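Local structure of iron Transport-associated domain protein (Bacillus anthracis, 4H8Q) at residues G48-I52 with E91-L97. The protein binds heme through a NEAT domain of the hemophore IsdX2, which probably extracts heme from methemoglobin. The protein carries 1 engineered substitution. Sequence-based numbering, arbitrary orientation.
Sequences GKKYI and EFEANDL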
loop_
_atom_site.group_PDB
_atom_site.type_symbol
_atom_site.label_atom_id
_atom_site.label_comp_id
_atom_site.label_asym_id
_atom_site.label_seq_id
_atom_site.Cartn_x
_atom_site.Cartn_y
_atom_site.Cartn_z
ATOM N N GLY A 48 -2.768 8.014 -18.998
ATOM C CA GLY A 48 -1.396 7.538 -18.924
ATOM C C GLY A 48 -0.792 7.542 -17.527
ATOM O O GLY A 48 0.406 7.303 -17.362
ATOM N N LYS A 49 -1.611 7.825 -16.519
ATOM C CA LYS A 49 -1.161 7.739 -15.134
ATOM C C LYS A 49 -1.764 6.515 -14.454
ATOM O O LYS A 49 -2.834 6.042 -14.840
ATOM C CB LYS A 49 -1.509 9.009 -14.360
ATOM C CG LYS A 49 -0.713 10.230 -14.796
ATOM C CD LYS A 49 -1.015 11.434 -13.918
ATOM C CE LYS A 49 0.111 11.699 -12.931
ATOM N NZ LYS A 49 1.397 12.002 -13.624
ATOM N N LYS A 50 -1.067 6.000 -13.447
ATOM C CA LYS A 50 -1.516 4.803 -12.750
ATOM C C LYS A 50 -1.695 5.086 -11.267
ATOM O O LYS A 50 -0.772 5.556 -10.599
ATOM C CB LYS A 50 -0.509 3.671 -12.927
ATOM C CG LYS A 50 -0.174 3.345 -14.372
ATOM C CD LYS A 50 0.710 2.116 -14.451
ATOM C CE LYS A 50 1.419 2.023 -15.789
ATOM N NZ LYS A 50 2.412 3.121 -15.949
ATOM N N TYR A 51 -2.889 4.805 -10.760
ATOM C CA TYR A 51 -3.170 4.996 -9.345
ATOM C C TYR A 51 -3.555 3.667 -8.737
ATOM O O TYR A 51 -4.270 2.875 -9.349
ATOM C CB TYR A 51 -4.309 5.990 -9.151
ATOM C CG TYR A 51 -4.071 7.287 -9.874
ATOM C CD1 TYR A 51 -3.299 8.288 -9.301
ATOM C CD2 TYR A 51 -4.602 7.505 -11.137
ATOM C CE1 TYR A 51 -3.069 9.478 -9.966
ATOM C CE2 TYR A 51 -4.376 8.687 -11.808
ATOM C CZ TYR A 51 -3.611 9.670 -11.219
ATOM O OH TYR A 51 -3.386 10.852 -11.891
ATOM N N ILE A 52 -3.073 3.425 -7.527
ATOM C CA ILE A 52 -3.374 2.200 -6.817
ATOM C C ILE A 52 -4.254 2.545 -5.638
ATOM O O ILE A 52 -3.948 3.468 -4.883
ATOM C CB ILE A 52 -2.088 1.577 -6.264
ATOM C CG1 ILE A 52 -1.101 1.305 -7.404
ATOM C CG2 ILE A 52 -2.406 0.316 -5.453
ATOM C CD1 ILE A 52 -1.534 0.190 -8.320
ATOM N N GLU A 91 -4.892 5.662 -1.460
ATOM C CA GLU A 91 -4.634 5.769 -2.890
ATOM C C GLU A 91 -3.325 6.494 -3.127
ATOM O O GLU A 91 -3.025 7.484 -2.460
ATOM C CB GLU A 91 -5.773 6.544 -3.543
ATOM C CG GLU A 91 -5.598 6.816 -5.014
ATOM C CD GLU A 91 -6.694 7.732 -5.533
ATOM O OE1 GLU A 91 -6.537 8.973 -5.420
ATOM O OE2 GLU A 91 -7.715 7.208 -6.031
ATOM N N PHE A 92 -2.541 5.990 -4.069
ATOM C CA PHE A 92 -1.249 6.582 -4.385
ATOM C C PHE A 92 -0.871 6.235 -5.812
ATOM O O PHE A 92 -1.429 5.314 -6.411
ATOM C CB PHE A 92 -0.161 6.100 -3.410
ATOM C CG PHE A 92 -0.046 4.597 -3.316
ATOM C CD1 PHE A 92 0.746 3.894 -4.207
ATOM C CD2 PHE A 92 -0.735 3.892 -2.338
ATOM C CE1 PHE A 92 0.855 2.516 -4.119
ATOM C CE2 PHE A 92 -0.631 2.515 -2.244
ATOM C CZ PHE A 92 0.166 1.827 -3.142
ATOM N N GLU A 93 0.079 6.985 -6.353
ATOM C CA GLU A 93 0.516 6.797 -7.722
ATOM C C GLU A 93 1.615 5.754 -7.808
ATOM O O GLU A 93 2.460 5.635 -6.912
ATOM C CB GLU A 93 1.033 8.122 -8.286
ATOM C CG GLU A 93 0.190 8.714 -9.387
ATOM C CD GLU A 93 0.868 9.906 -10.037
ATOM O OE1 GLU A 93 0.747 11.025 -9.493
ATOM O OE2 GLU A 93 1.531 9.716 -11.083
ATOM N N ALA A 94 1.584 4.980 -8.884
ATOM C CA ALA A 94 2.680 4.088 -9.207
ATOM C C ALA A 94 3.142 4.456 -10.609
ATOM O O ALA A 94 2.389 5.044 -11.384
ATOM C CB ALA A 94 2.227 2.645 -9.145
ATOM N N ASN A 95 4.389 4.147 -10.925
ATOM C CA ASN A 95 4.891 4.411 -12.262
ATOM C C ASN A 95 5.084 3.094 -12.987
ATOM O O ASN A 95 4.213 2.640 -13.730
ATOM C CB ASN A 95 6.204 5.191 -12.196
ATOM C CG ASN A 95 6.152 6.335 -11.193
ATOM O OD1 ASN A 95 6.522 6.172 -10.028
ATOM N ND2 ASN A 95 5.685 7.499 -11.641
ATOM N N ASP A 96 6.233 2.479 -12.747
ATOM C CA ASP A 96 6.553 1.191 -13.320
ATOM C C ASP A 96 5.986 0.109 -12.408
ATOM O O ASP A 96 6.494 -0.110 -11.307
ATOM C CB ASP A 96 8.076 1.054 -13.419
ATOM C CG ASP A 96 8.511 -0.225 -14.092
ATOM O OD1 ASP A 96 7.650 -1.083 -14.378
ATOM O OD2 ASP A 96 9.731 -0.379 -14.337
ATOM N N LEU A 97 4.940 -0.573 -12.865
ATOM C CA LEU A 97 4.317 -1.633 -12.071
ATOM C C LEU A 97 5.227 -2.847 -11.864
ATOM O O LEU A 97 4.912 -3.742 -11.076
ATOM C CB LEU A 97 3.006 -2.082 -12.713
ATOM C CG LEU A 97 1.929 -1.009 -12.847
ATOM C CD1 LEU A 97 0.739 -1.562 -13.604
ATOM C CD2 LEU A 97 1.511 -0.498 -11.475
HETATM O O HOH W 1 1.614 7.207 -12.863
#
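Ile52 and Phe92 illustrate how one antiparallel pair can serve a sheet twice, through its backbone and through the face it turns inward. Their main chains are joined by two hydrogen bonds, of which Ile52 N to Phe92 O is the shorter at 2.7 Å and almost straight. On the inner face the side chains cross: Ile52 CB sits over one face of the Phe92 ring in a CH-pi contact, 4.1 Å from the centroid and displaced toward the rim near CE1. With chi1 at 54°, Phe92 CG lies between its own backbone N and carbonyl carbon, which swings the ring under Ile52. Ile52 CG1 also meets Ala94 CB at 4.0 Å, while Ile18 and Phe124 of other strands close around the isoleucine. On the same face as Ile52, Lys50 lays CD against Leu97 CG (3.7 Å) and bends at its end to donate from NZ to Asn95 O (2.9 Å).

The opposite face carries Tyr51 and Glu93. Beside the Tyr51 ring, Glu93 runs in the same direction, its CG 3.4 Å from Tyr51 CE1 and the carboxylate plane turned 59° from the ring. Lys49, bent at its last two torsions, brings CE and NZ to Glu93 OE2, the salt bridge from NZ being 3.4 Å. A water that accepts from Lys50 N and donates to Glu93 OE2 and Ala94 O links the two segments.

Such amphipathic pairing of neighbouring antiparallel strands, here 49-56 with 87-94, is characteristic of the beta-barrel of a NEAT domain, away from the heme pocket.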